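Local coordinates for PbSGBP-B lipoprotein (Prevotella bryantii B14, PDB 6D2Y) that probably binds polysaccharides at the cell surface, as a lipoprotein of a polysaccharide utilization locus, and carries a bound magnesium ion, at residues L164-G169 with E199-S204; P133-M138 with N211-Y216; K170-P175 with P192-Q197; Y155-D160 with D205-T210; S139-K144 with W392-I397. All blocks are in the same frame, centred on the assembly; numbering follows the deposited sequence.

Contact 1 of 5, residues L164-G169 with E199-S204; sequences LEIKVG and EDIVVS
The flat groups that meet between Glu165 and Ser204 are peptide groups. Glu165 N reaches Ser204 O at 2.8 Å, and Ser204 N returns the bond to Glu165 O at 2.9 Å. The Glu165 carboxylate has Lys167 above its plane: Lys167 NZ makes a salt bridge to Glu165 OE1 at 3.2 Å, from 58° out of that plane. Lys167 NZ also bonds Thr173 OG1. Lys167 and Val202 form a second hydrogen-bonded pair, and Gly169 N bonds Asp200 O at 2.8 Å. This is an antiparallel ladder. Glu165, Lys167, Val202 and Ser204 share one face. Ile166, Val168, Ile201 and Val203 share the other, which is buried. There Val168 CG2 lies alongside Ile201 CG1 at 4.0 Å, and Ile166 CG2 meets Ile201 CG2. The paired strands are the inner two of a four-stranded sheet, flanked by strands 172-173 and 208-215. Their apolar face packs on Met138 and Val135 of strand 134-138, in the other sheet of the immunoglobulin-like IPT/TIG sandwich.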
# COMPACT_ATOMS: atom_id res chain seq x y z
N LEU A 164 -11.64 -15.06 11.42
CA LEU A 164 -10.46 -14.49 10.80
C LEU A 164 -9.33 -14.44 11.81
O LEU A 164 -9.54 -14.16 12.99
CB LEU A 164 -10.75 -13.09 10.25
CG LEU A 164 -9.69 -12.28 9.49
CD1 LEU A 164 -10.36 -11.22 8.63
CD2 LEU A 164 -8.67 -11.60 10.41
N GLU A 165 -8.11 -14.74 11.35
CA GLU A 165 -6.95 -14.75 12.23
C GLU A 165 -5.80 -14.04 11.55
O GLU A 165 -5.69 -14.00 10.32
CB GLU A 165 -6.54 -16.18 12.60
CG GLU A 165 -7.61 -16.95 13.35
CD GLU A 165 -7.11 -18.27 13.87
OE1 GLU A 165 -6.69 -19.11 13.05
OE2 GLU A 165 -7.14 -18.47 15.11
N ILE A 166 -4.93 -13.46 12.37
CA ILE A 166 -3.70 -12.83 11.93
C ILE A 166 -2.56 -13.67 12.49
O ILE A 166 -2.39 -13.79 13.71
CB ILE A 166 -3.59 -11.37 12.40
CG1 ILE A 166 -4.74 -10.54 11.83
CG2 ILE A 166 -2.24 -10.79 12.00
CD1 ILE A 166 -4.47 -9.05 11.79
N LYS A 167 -1.78 -14.29 11.60
CA LYS A 167 -0.66 -15.14 11.98
C LYS A 167 0.63 -14.47 11.54
O LYS A 167 0.81 -14.16 10.36
CB LYS A 167 -0.79 -16.53 11.37
CG LYS A 167 -1.96 -17.35 11.90
CD LYS A 167 -1.55 -18.79 12.15
CE LYS A 167 -2.76 -19.72 12.17
NZ LYS A 167 -3.52 -19.63 13.44
N VAL A 168 1.54 -14.26 12.49
CA VAL A 168 2.84 -13.67 12.22
C VAL A 168 3.88 -14.78 12.31
O VAL A 168 4.07 -15.38 13.38
CB VAL A 168 3.17 -12.53 13.20
CG1 VAL A 168 4.56 -11.98 12.92
CG2 VAL A 168 2.12 -11.44 13.09
N GLY A 169 4.53 -15.06 11.19
CA GLY A 169 5.50 -16.13 11.14
C GLY A 169 4.87 -17.50 11.11
O GLY A 169 3.88 -17.73 10.41
N GLU A 199 9.01 -10.76 10.21
CA GLU A 199 8.45 -12.03 9.77
C GLU A 199 7.18 -11.78 8.97
O GLU A 199 6.57 -10.71 9.06
CB GLU A 199 8.16 -12.95 10.96
CG GLU A 199 9.40 -13.38 11.73
CD GLU A 199 9.53 -14.89 11.82
OE1 GLU A 199 9.15 -15.46 12.86
OE2 GLU A 199 10.02 -15.50 10.84
N ASP A 200 6.81 -12.77 8.17
CA ASP A 200 5.66 -12.63 7.29
C ASP A 200 4.36 -12.58 8.09
O ASP A 200 4.19 -13.30 9.08
CB ASP A 200 5.63 -13.78 6.28
CG ASP A 200 6.95 -13.97 5.56
OD1 ASP A 200 7.82 -14.69 6.08
OD2 ASP A 200 7.11 -13.38 4.47
N ILE A 201 3.45 -11.72 7.65
CA ILE A 201 2.15 -11.54 8.27
C ILE A 201 1.09 -12.07 7.32
O ILE A 201 1.04 -11.66 6.15
CB ILE A 201 1.89 -10.07 8.63
CG1 ILE A 201 2.94 -9.59 9.63
CG2 ILE A 201 0.49 -9.89 9.19
CD1 ILE A 201 2.82 -8.14 9.96
N VAL A 202 0.25 -12.97 7.81
CA VAL A 202 -0.77 -13.63 7.00
C VAL A 202 -2.13 -13.38 7.63
O VAL A 202 -2.32 -13.64 8.83
CB VAL A 202 -0.49 -15.14 6.87
CG1 VAL A 202 -1.60 -15.82 6.08
CG2 VAL A 202 0.86 -15.38 6.22
N VAL A 203 -3.06 -12.88 6.84
CA VAL A 203 -4.45 -12.71 7.24
C VAL A 203 -5.25 -13.84 6.62
O VAL A 203 -5.30 -13.98 5.39
CB VAL A 203 -5.01 -11.34 6.81
CG1 VAL A 203 -6.49 -11.24 7.17
CG2 VAL A 203 -4.22 -10.22 7.46
N SER A 204 -5.88 -14.66 7.47
CA SER A 204 -6.59 -15.85 7.02
C SER A 204 -8.02 -15.82 7.51
O SER A 204 -8.29 -15.39 8.64
CB SER A 204 -5.89 -17.12 7.51
OG SER A 204 -5.81 -17.15 8.93

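Contact 2 of 5, residues P133-M138 with N211-Y216; sequences PSVVSM and NAPFQY
Two first torsions bring Phe214 and Met138 together. Phe214 CG sits between its backbone N and carbonyl carbon (chi1 43°), and Met138 CG is roughly anti to its N (chi1 -154°). Met138 is selenomethionine, and the pair is a Met-aromatic contact in the core of the IPT/TIG beta sandwich. Met138 CB stands over one face of the Phe214 ring, 3.7 Å from the centroid. Met138 SE lies obliquely, 5.0 Å from the Phe214 ring centroid. The side chain then bends, so Met138 CE comes back to Phe214 CE1 at 3.5 Å. Ala212 CB lies over the opposite face, so the ring lies between the two CB atoms, each offset toward its rim. Val135 CG1 touches Phe214 CZ at 3.6 Å and also meets Ala212 CB and Pro213. The chain turns a corner at Pro213. Val136 and Ser137 form a classic beta bulge opposite Thr152 of strand 148-154. Val136 O lies at the edge of the Phe214 ring, in its plane, and 3.4 Å from Pro213 CG.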
# COMPACT_ATOMS: atom_id res chain seq x y z
N PRO A 133 -8.95 -12.63 1.42
CA PRO A 133 -8.65 -11.28 1.91
C PRO A 133 -7.55 -10.62 1.10
O PRO A 133 -6.61 -11.27 0.64
CB PRO A 133 -8.20 -11.52 3.36
CG PRO A 133 -8.77 -12.84 3.72
CD PRO A 133 -8.75 -13.64 2.46
N SER A 134 -7.69 -9.31 0.90
CA SER A 134 -6.66 -8.50 0.27
C SER A 134 -6.08 -7.57 1.32
O SER A 134 -6.82 -6.88 2.03
CB SER A 134 -7.23 -7.69 -0.90
OG SER A 134 -7.79 -6.47 -0.46
N VAL A 135 -4.75 -7.56 1.43
CA VAL A 135 -4.05 -6.75 2.42
C VAL A 135 -3.26 -5.68 1.68
O VAL A 135 -2.46 -6.00 0.79
CB VAL A 135 -3.13 -7.60 3.30
CG1 VAL A 135 -2.51 -6.75 4.39
CG2 VAL A 135 -3.89 -8.77 3.89
N VAL A 136 -3.49 -4.42 2.04
CA VAL A 136 -2.84 -3.33 1.33
C VAL A 136 -1.88 -2.58 2.24
O VAL A 136 -0.68 -2.49 1.94
CB VAL A 136 -3.88 -2.37 0.72
CG1 VAL A 136 -3.19 -1.18 0.08
CG2 VAL A 136 -4.72 -3.11 -0.32
N SER A 137 -2.38 -2.05 3.36
CA SER A 137 -1.56 -1.16 4.17
C SER A 137 -1.75 -1.44 5.65
O SER A 137 -2.78 -1.97 6.08
CB SER A 137 -1.90 0.31 3.89
OG SER A 137 -3.26 0.57 4.17
N MSE A 138 -0.73 -1.08 6.43
CA MSE A 138 -0.82 -1.12 7.88
C MSE A 138 -0.63 0.32 8.35
O MSE A 138 0.14 1.06 7.75
CB MSE A 138 0.25 -2.05 8.46
CG MSE A 138 -0.10 -2.63 9.81
SE MSE A 138 1.45 -3.10 10.88
CE MSE A 138 1.51 -5.00 10.63
N ASN A 211 -0.65 -13.22 2.11
CA ASN A 211 0.46 -12.59 2.80
C ASN A 211 0.35 -11.07 2.73
O ASN A 211 0.00 -10.51 1.68
CB ASN A 211 1.79 -13.04 2.19
CG ASN A 211 2.31 -14.32 2.80
OD1 ASN A 211 1.58 -15.31 2.92
ND2 ASN A 211 3.58 -14.32 3.20
N ALA A 212 0.65 -10.42 3.84
CA ALA A 212 0.67 -8.96 3.88
C ALA A 212 1.94 -8.43 3.21
O ALA A 212 3.00 -9.05 3.30
CB ALA A 212 0.60 -8.47 5.31
N PRO A 213 1.85 -7.28 2.53
CA PRO A 213 3.04 -6.71 1.89
C PRO A 213 3.90 -5.92 2.85
O PRO A 213 4.47 -4.89 2.48
CB PRO A 213 2.45 -5.82 0.80
CG PRO A 213 1.15 -5.36 1.38
CD PRO A 213 0.63 -6.52 2.20
N PHE A 214 4.00 -6.38 4.10
CA PHE A 214 4.80 -5.68 5.09
C PHE A 214 5.11 -6.64 6.23
O PHE A 214 4.46 -7.68 6.39
CB PHE A 214 4.08 -4.43 5.62
CG PHE A 214 2.62 -4.64 5.91
CD1 PHE A 214 2.21 -5.40 6.99
CD2 PHE A 214 1.65 -4.07 5.09
CE1 PHE A 214 0.86 -5.58 7.26
CE2 PHE A 214 0.31 -4.25 5.35
CZ PHE A 214 -0.09 -5.01 6.43
N GLN A 215 6.10 -6.27 7.03
CA GLN A 215 6.48 -7.01 8.22
C GLN A 215 6.47 -6.06 9.41
O GLN A 215 6.53 -4.84 9.26
CB GLN A 215 7.86 -7.66 8.07
CG GLN A 215 7.94 -8.69 6.95
CD GLN A 215 9.32 -9.32 6.83
OE1 GLN A 215 10.32 -8.74 7.26
NE2 GLN A 215 9.38 -10.51 6.25
N TYR A 216 6.40 -6.64 10.61
CA TYR A 216 6.44 -5.84 11.82
C TYR A 216 7.87 -5.34 12.07
O TYR A 216 8.81 -6.14 12.02
CB TYR A 216 5.97 -6.67 13.01
CG TYR A 216 5.89 -5.89 14.29
CD1 TYR A 216 5.33 -4.61 14.32
CD2 TYR A 216 6.40 -6.40 15.48
CE1 TYR A 216 5.26 -3.89 15.48
CE2 TYR A 216 6.33 -5.68 16.65
CZ TYR A 216 5.77 -4.42 16.65
OH TYR A 216 5.70 -3.69 17.81

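Contact 3 of 5, residues K170-P175 with P192-Q197; sequences KDYTLP and PEDMPQ
Tyr172 lies across the prolines and Met195, a selenomethionine, of the loop 192-197. With CG anti to the backbone N (chi1 -180°), its side chain carries the ring over the loop. Pro196 is the bump beneath the inner end of the ring. Its CD rises under one face as a CH-pi contact, 3.7 Å from the Tyr172 centroid, and its CG fits against Tyr172 CB at 3.6 Å. Met195 CA lies below the same face, nearer the hydroxyl end. At the far end Tyr172 OH rests on Pro192 CG at 3.3 Å. Pro192 CG also sits against Leu174 CD1, at 3.6 Å. Leu174 and Met195 both continue onto Phe189, so the contact joins edge strand 172-173 of one sheet to the loop that follows strand 186-190 of the other. The contacts are mainly apolar. Tyr172 OH is buried here without a polar partner in the model, so the ring is placed by van der Waals and CH-pi contacts rather than by a bond to its hydroxyl.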
# COMPACT_ATOMS: atom_id res chain seq x y z
N LYS A 170 5.42 -18.43 11.89
CA LYS A 170 5.01 -19.82 11.86
C LYS A 170 4.49 -20.35 13.20
O LYS A 170 3.79 -21.36 13.21
CB LYS A 170 6.16 -20.73 11.38
CG LYS A 170 7.43 -20.79 12.28
CD LYS A 170 8.13 -19.45 12.44
CE LYS A 170 9.37 -19.54 13.30
NZ LYS A 170 9.83 -18.17 13.69
N ASP A 171 4.82 -19.70 14.32
CA ASP A 171 4.39 -20.16 15.63
C ASP A 171 3.53 -19.16 16.38
O ASP A 171 3.08 -19.47 17.49
CB ASP A 171 5.61 -20.51 16.50
CG ASP A 171 6.67 -21.28 15.74
OD1 ASP A 171 7.83 -20.81 15.68
OD2 ASP A 171 6.35 -22.35 15.20
N TYR A 172 3.28 -17.98 15.83
CA TYR A 172 2.55 -16.93 16.52
C TYR A 172 1.21 -16.68 15.86
O TYR A 172 1.11 -16.58 14.63
CB TYR A 172 3.36 -15.63 16.56
CG TYR A 172 2.64 -14.51 17.28
CD1 TYR A 172 2.64 -14.43 18.67
CD2 TYR A 172 1.97 -13.52 16.58
CE1 TYR A 172 1.99 -13.41 19.33
CE2 TYR A 172 1.31 -12.49 17.23
CZ TYR A 172 1.32 -12.45 18.61
OH TYR A 172 0.67 -11.43 19.26
N THR A 173 0.17 -16.56 16.69
CA THR A 173 -1.16 -16.16 16.25
C THR A 173 -1.62 -14.99 17.10
O THR A 173 -1.52 -15.04 18.33
CB THR A 173 -2.16 -17.32 16.36
OG1 THR A 173 -1.71 -18.42 15.55
CG2 THR A 173 -3.54 -16.88 15.88
N LEU A 174 -2.11 -13.94 16.45
CA LEU A 174 -2.57 -12.76 17.16
C LEU A 174 -3.76 -13.13 18.04
O LEU A 174 -4.76 -13.66 17.53
CB LEU A 174 -2.96 -11.66 16.18
CG LEU A 174 -3.44 -10.34 16.78
CD1 LEU A 174 -2.31 -9.65 17.54
CD2 LEU A 174 -3.99 -9.42 15.70
N PRO A 175 -3.69 -12.89 19.35
CA PRO A 175 -4.84 -13.21 20.22
C PRO A 175 -6.06 -12.41 19.83
O PRO A 175 -5.97 -11.22 19.50
CB PRO A 175 -4.34 -12.85 21.62
CG PRO A 175 -2.84 -12.83 21.51
CD PRO A 175 -2.55 -12.36 20.12
N PRO A 192 0.26 -6.26 20.61
CA PRO A 192 0.84 -6.97 21.76
C PRO A 192 2.30 -6.60 21.95
O PRO A 192 2.95 -5.98 21.11
CB PRO A 192 0.68 -8.45 21.39
CG PRO A 192 -0.39 -8.48 20.35
CD PRO A 192 -0.28 -7.18 19.60
N GLU A 193 2.83 -7.00 23.11
CA GLU A 193 4.21 -6.69 23.44
C GLU A 193 5.20 -7.60 22.72
O GLU A 193 6.38 -7.23 22.61
CB GLU A 193 4.43 -6.80 24.95
CG GLU A 193 3.94 -5.60 25.74
CD GLU A 193 5.07 -4.81 26.38
OE1 GLU A 193 6.18 -4.79 25.81
OE2 GLU A 193 4.84 -4.20 27.45
N ASP A 194 4.76 -8.75 22.22
CA ASP A 194 5.68 -9.79 21.78
C ASP A 194 5.32 -10.31 20.40
O ASP A 194 5.49 -11.50 20.11
CB ASP A 194 5.71 -10.94 22.79
CG ASP A 194 4.37 -11.65 22.90
OD1 ASP A 194 3.32 -10.99 22.71
OD2 ASP A 194 4.35 -12.87 23.18
N MSE A 195 4.84 -9.45 19.51
CA MSE A 195 4.58 -9.92 18.15
C MSE A 195 5.92 -10.03 17.43
O MSE A 195 6.74 -9.11 17.50
CB MSE A 195 3.62 -8.99 17.39
CG MSE A 195 3.65 -9.20 15.88
SE MSE A 195 2.70 -7.86 14.82
CE MSE A 195 0.89 -8.53 14.96
N PRO A 196 6.15 -11.17 16.78
CA PRO A 196 7.43 -11.39 16.11
C PRO A 196 7.74 -10.33 15.07
O PRO A 196 6.87 -9.91 14.30
CB PRO A 196 7.25 -12.77 15.46
CG PRO A 196 6.23 -13.44 16.30
CD PRO A 196 5.29 -12.36 16.75
N GLN A 197 8.99 -9.89 15.05
CA GLN A 197 9.45 -8.85 14.15
C GLN A 197 10.09 -9.46 12.91
O GLN A 197 10.60 -10.59 12.95
CB GLN A 197 10.44 -7.94 14.87
CG GLN A 197 9.79 -7.02 15.87
CD GLN A 197 10.79 -6.40 16.82
OE1 GLN A 197 11.90 -6.05 16.43
NE2 GLN A 197 10.38 -6.22 18.07

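Contact 4 of 5, residues Y155-D160 with D205-T210; sequences YFLDYD and DKYGST
Leu157 and Tyr159 pack against Tyr207, which sits in the type I beta turn from Asp205 to Gly208. The turn links strands 200-205 and 208-215 of the IPT/TIG domain, and an Asx turn reinforces it: Tyr207 N bonds Asp205 OD1 at 3.1 Å, from above the carboxylate plane. The apolar contacts come first. Leu157 CD1 touches Tyr207 CE2 at 3.6 Å, the two side chains crossing at about a right angle. The same CE2 lies at the edge of the Tyr159 ring, in its plane, 3.7 Å from Tyr159 CE1. The hydroxyls meet as well. Tyr207 OH and Tyr159 OH are 3.2 Å apart, though a bond between them is not settled, and Tyr159 OH is also bonded to Pro105 O, in the loop between strands 95-99 and 111-116. Two waters add further links. Water 1 lies 2.7 Å from Tyr155 O and 2.6 Å from Asp205 OD2 and bridges these two acceptors, though it has more acceptors in reach than protons. Water 2 accepts from Lys206 N at 2.7 Å and donates to Leu157 O at 3.2 Å.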
# COMPACT_ATOMS: atom_id res chain seq x y z
N TYR A 155 -12.29 -7.62 1.93
CA TYR A 155 -12.74 -8.99 2.17
C TYR A 155 -12.21 -9.54 3.49
O TYR A 155 -11.79 -10.70 3.58
CB TYR A 155 -12.36 -9.90 1.00
CG TYR A 155 -12.94 -9.44 -0.32
CD1 TYR A 155 -12.12 -8.92 -1.32
CD2 TYR A 155 -14.30 -9.51 -0.57
CE1 TYR A 155 -12.65 -8.49 -2.52
CE2 TYR A 155 -14.84 -9.08 -1.77
CZ TYR A 155 -14.01 -8.57 -2.74
OH TYR A 155 -14.54 -8.15 -3.93
N PHE A 156 -12.24 -8.71 4.53
CA PHE A 156 -11.97 -9.14 5.90
C PHE A 156 -13.31 -9.56 6.50
O PHE A 156 -14.02 -8.75 7.10
CB PHE A 156 -11.31 -8.04 6.71
CG PHE A 156 -9.97 -7.61 6.18
CD1 PHE A 156 -9.11 -8.52 5.60
CD2 PHE A 156 -9.58 -6.28 6.27
CE1 PHE A 156 -7.88 -8.12 5.11
CE2 PHE A 156 -8.35 -5.87 5.79
CZ PHE A 156 -7.50 -6.79 5.21
N LEU A 157 -13.66 -10.83 6.34
CA LEU A 157 -14.95 -11.35 6.77
C LEU A 157 -14.74 -12.36 7.89
O LEU A 157 -14.03 -13.36 7.71
CB LEU A 157 -15.70 -11.97 5.59
CG LEU A 157 -15.56 -11.19 4.29
CD1 LEU A 157 -15.97 -12.02 3.09
CD2 LEU A 157 -16.36 -9.89 4.36
N ASP A 158 -15.36 -12.10 9.04
CA ASP A 158 -15.21 -12.89 10.25
C ASP A 158 -16.53 -13.57 10.58
O ASP A 158 -17.58 -12.91 10.62
CB ASP A 158 -14.75 -12.00 11.41
CG ASP A 158 -14.54 -12.78 12.70
OD1 ASP A 158 -13.71 -13.71 12.71
OD2 ASP A 158 -15.21 -12.44 13.70
N TYR A 159 -16.49 -14.88 10.81
CA TYR A 159 -17.67 -15.66 11.11
C TYR A 159 -17.47 -16.45 12.40
O TYR A 159 -16.34 -16.71 12.82
CB TYR A 159 -18.01 -16.64 9.98
CG TYR A 159 -18.33 -16.00 8.65
CD1 TYR A 159 -17.41 -16.04 7.60
CD2 TYR A 159 -19.54 -15.36 8.43
CE1 TYR A 159 -17.69 -15.46 6.38
CE2 TYR A 159 -19.83 -14.77 7.21
CZ TYR A 159 -18.90 -14.83 6.19
OH TYR A 159 -19.18 -14.25 4.97
N ASP A 160 -18.59 -16.82 13.02
CA ASP A 160 -18.54 -17.66 14.22
C ASP A 160 -17.91 -19.01 13.91
O ASP A 160 -16.98 -19.44 14.61
CB ASP A 160 -19.95 -17.85 14.78
CG ASP A 160 -20.54 -16.57 15.32
OD1 ASP A 160 -21.71 -16.60 15.77
OD2 ASP A 160 -19.84 -15.54 15.31
N ASP A 205 -8.94 -16.29 6.67
CA ASP A 205 -10.33 -16.47 7.06
C ASP A 205 -10.86 -17.71 6.34
O ASP A 205 -10.09 -18.55 5.87
CB ASP A 205 -11.14 -15.19 6.78
CG ASP A 205 -11.19 -14.83 5.31
OD1 ASP A 205 -10.64 -15.57 4.47
OD2 ASP A 205 -11.78 -13.77 4.98
N LYS A 206 -12.19 -17.81 6.23
CA LYS A 206 -12.80 -18.99 5.63
C LYS A 206 -12.42 -19.15 4.16
O LYS A 206 -12.35 -20.27 3.66
CB LYS A 206 -14.32 -18.92 5.77
CG LYS A 206 -15.04 -20.22 5.47
CD LYS A 206 -16.54 -20.02 5.36
CE LYS A 206 -17.25 -21.33 5.08
NZ LYS A 206 -17.50 -21.51 3.63
N TYR A 207 -12.15 -18.04 3.47
CA TYR A 207 -12.00 -18.05 2.03
C TYR A 207 -10.54 -18.06 1.57
O TYR A 207 -10.29 -18.02 0.36
CB TYR A 207 -12.73 -16.85 1.42
CG TYR A 207 -14.17 -16.77 1.87
CD1 TYR A 207 -15.09 -17.76 1.53
CD2 TYR A 207 -14.62 -15.71 2.66
CE1 TYR A 207 -16.40 -17.70 1.94
CE2 TYR A 207 -15.94 -15.64 3.08
CZ TYR A 207 -16.82 -16.64 2.71
OH TYR A 207 -18.14 -16.58 3.12
N GLY A 208 -9.58 -18.13 2.48
CA GLY A 208 -8.19 -18.27 2.09
C GLY A 208 -7.20 -17.49 2.91
O GLY A 208 -7.57 -16.75 3.82
N SER A 209 -5.91 -17.65 2.59
CA SER A 209 -4.82 -16.96 3.26
C SER A 209 -4.07 -16.09 2.25
O SER A 209 -3.85 -16.51 1.11
CB SER A 209 -3.84 -17.95 3.90
OG SER A 209 -4.33 -18.43 5.14
N THR A 210 -3.68 -14.90 2.68
CA THR A 210 -2.94 -13.98 1.83
C THR A 210 -1.87 -13.27 2.65
O THR A 210 -2.15 -12.78 3.74
CB THR A 210 -3.87 -12.96 1.16
OG1 THR A 210 -4.82 -12.49 2.12
CG2 THR A 210 -4.60 -13.59 -0.02
O HOH W 1 -11.98 -13.11 2.45
O HOH W 2 -13.87 -16.52 7.83

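Contact 5 of 5, residues S139-K144 with W392-I397; sequences SNEWAK and WVTVTI
Ser139 and Glu141 bond to Thr394 where a loop of the IPT/TIG domain meets a strand of the xyloglucan-binding family domain. Two hydrogen bonds join the segments. Thr394 N donates to Ser139 O at 2.9 Å. Glu141 N donates to Thr394 OG1 at 2.8 Å, and the bond is fairly straight (161°). Thr394 OG1 is anti to the carbonyl carbon (chi1 -56°), which turns the hydroxyl to that N-H. It also bonds Glu316 OE2, so two partners grip it. Within the loop, Asn140 OD1 accepts from Trp142 N at 2.6 Å. This Asx turn lies at the start of the type I turn from Asn140 to Ala143. Asn140 ND2 approaches Trp392 O at 3.2 Å, but at an angle too poor for a bond. Thr394 CG2 packs on the Glu141 carboxylate, 3.6 Å from CD. That carboxylate is paired beyond the contact: OE1 makes a salt bridge to Arg455 and OE2 to Lys314. Trp142 and Trp392 lie near the magnesium site. The side chain of Trp142 is about 4 Å from that of Ser255, and the side chain of Trp392 is about 4 Å from that of Asp452; both Ser255 and Asp452 are magnesium ligands. The two segments thus meet mainly through polar groups, by hydrogen bonds rather than an apolar core.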
# COMPACT_ATOMS: atom_id res chain seq x y z
N SER A 139 -1.36 0.71 9.39
CA SER A 139 -1.34 2.11 9.82
C SER A 139 0.07 2.55 10.20
O SER A 139 0.56 3.59 9.74
CB SER A 139 -2.29 2.31 11.00
OG SER A 139 -1.89 1.54 12.12
N ASN A 140 0.74 1.77 11.04
CA ASN A 140 2.13 2.04 11.42
C ASN A 140 2.82 0.68 11.49
O ASN A 140 2.64 -0.06 12.46
CB ASN A 140 2.21 2.77 12.75
CG ASN A 140 3.65 3.03 13.19
OD1 ASN A 140 4.61 2.65 12.52
ND2 ASN A 140 3.80 3.70 14.33
N GLU A 141 3.62 0.37 10.48
CA GLU A 141 4.38 -0.87 10.51
C GLU A 141 5.39 -0.90 11.65
O GLU A 141 5.90 -1.98 11.97
CB GLU A 141 5.09 -1.08 9.17
CG GLU A 141 4.11 -1.11 8.01
CD GLU A 141 4.78 -1.29 6.67
OE1 GLU A 141 6.01 -1.49 6.64
OE2 GLU A 141 4.08 -1.22 5.64
N TRP A 142 5.70 0.25 12.25
CA TRP A 142 6.60 0.33 13.40
C TRP A 142 5.87 0.73 14.68
O TRP A 142 6.41 1.45 15.52
CB TRP A 142 7.75 1.29 13.09
CG TRP A 142 8.81 0.68 12.21
CD1 TRP A 142 8.63 0.12 10.97
CD2 TRP A 142 10.21 0.57 12.49
NE1 TRP A 142 9.83 -0.32 10.47
CE2 TRP A 142 10.82 -0.06 11.38
CE3 TRP A 142 11.01 0.94 13.57
CZ2 TRP A 142 12.18 -0.32 11.33
CZ3 TRP A 142 12.36 0.68 13.52
CH2 TRP A 142 12.93 0.05 12.41
N ALA A 143 4.66 0.21 14.86
CA ALA A 143 3.86 0.56 16.03
C ALA A 143 4.41 -0.12 17.27
O ALA A 143 4.73 -1.31 17.27
CB ALA A 143 2.41 0.16 15.82
N LYS A 144 4.51 0.66 18.35
CA LYS A 144 4.99 0.14 19.62
C LYS A 144 3.87 -0.60 20.35
O LYS A 144 2.68 -0.50 20.01
CB LYS A 144 5.53 1.27 20.49
CG LYS A 144 6.27 2.35 19.72
CD LYS A 144 6.88 3.38 20.66
CE LYS A 144 8.12 3.99 20.05
NZ LYS A 144 8.90 2.99 19.27
N TRP A 392 2.89 8.35 14.38
CA TRP A 392 3.68 7.89 13.25
C TRP A 392 2.83 6.99 12.36
O TRP A 392 2.19 6.05 12.85
CB TRP A 392 4.92 7.15 13.73
CG TRP A 392 5.96 8.02 14.37
CD1 TRP A 392 6.08 8.30 15.71
CD2 TRP A 392 7.01 8.73 13.72
NE1 TRP A 392 7.15 9.13 15.92
CE2 TRP A 392 7.74 9.41 14.71
CE3 TRP A 392 7.42 8.85 12.38
CZ2 TRP A 392 8.85 10.21 14.41
CZ3 TRP A 392 8.52 9.63 12.09
CH2 TRP A 392 9.22 10.30 13.10
N VAL A 393 2.82 7.27 11.06
CA VAL A 393 2.09 6.48 10.09
C VAL A 393 3.05 6.07 8.98
O VAL A 393 4.00 6.78 8.66
CB VAL A 393 0.88 7.24 9.50
CG1 VAL A 393 -0.14 7.55 10.60
CG2 VAL A 393 1.33 8.52 8.81
N THR A 394 2.79 4.90 8.40
CA THR A 394 3.62 4.38 7.31
C THR A 394 3.06 4.83 5.97
O THR A 394 1.88 4.64 5.68
CB THR A 394 3.68 2.85 7.36
OG1 THR A 394 4.16 2.44 8.65
CG2 THR A 394 4.60 2.31 6.27
N VAL A 395 3.92 5.44 5.16
CA VAL A 395 3.56 5.94 3.84
C VAL A 395 4.19 5.03 2.79
O VAL A 395 5.38 4.71 2.87
CB VAL A 395 4.02 7.40 3.65
CG1 VAL A 395 3.79 7.85 2.21
CG2 VAL A 395 3.30 8.30 4.63
N THR A 396 3.38 4.60 1.82
CA THR A 396 3.83 3.72 0.75
C THR A 396 3.71 4.45 -0.57
O THR A 396 2.61 4.89 -0.94
CB THR A 396 3.02 2.42 0.72
OG1 THR A 396 3.09 1.78 2.00
CG2 THR A 396 3.57 1.48 -0.35
N ILE A 397 4.82 4.57 -1.29
CA ILE A 397 4.83 5.19 -2.61
C ILE A 397 5.51 4.23 -3.58
O ILE A 397 6.75 4.12 -3.58
CB ILE A 397 5.52 6.55 -2.59
CG1 ILE A 397 4.78 7.50 -1.64
CG2 ILE A 397 5.60 7.14 -3.99
CD1 ILE A 397 5.11 8.95 -1.85

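From the N terminus, strand 134-138 opens contact 2 and the following loop opens contact 5. Residues 155-160, 164-169 and 170-175 then open contacts 4, 1 and 3. Contact 3 closes first, over 16 residues, and contacts 1, 4 and 2 each enclose the one before. Contact 5 encloses contacts 3, 1 and 4 but crosses contact 2, because its second segment comes much later. In the IPT/TIG domain, contact 1 pairs strands of one sheet and contact 2 joins its two sheets. Contact 3 sets edge strand 172-173 against loop 192-197, and contact 4 sets loop 155-160 against the turn between strands 200-205 and 208-215. Contact 5 ties this domain to that of the xyloglucan-binding family.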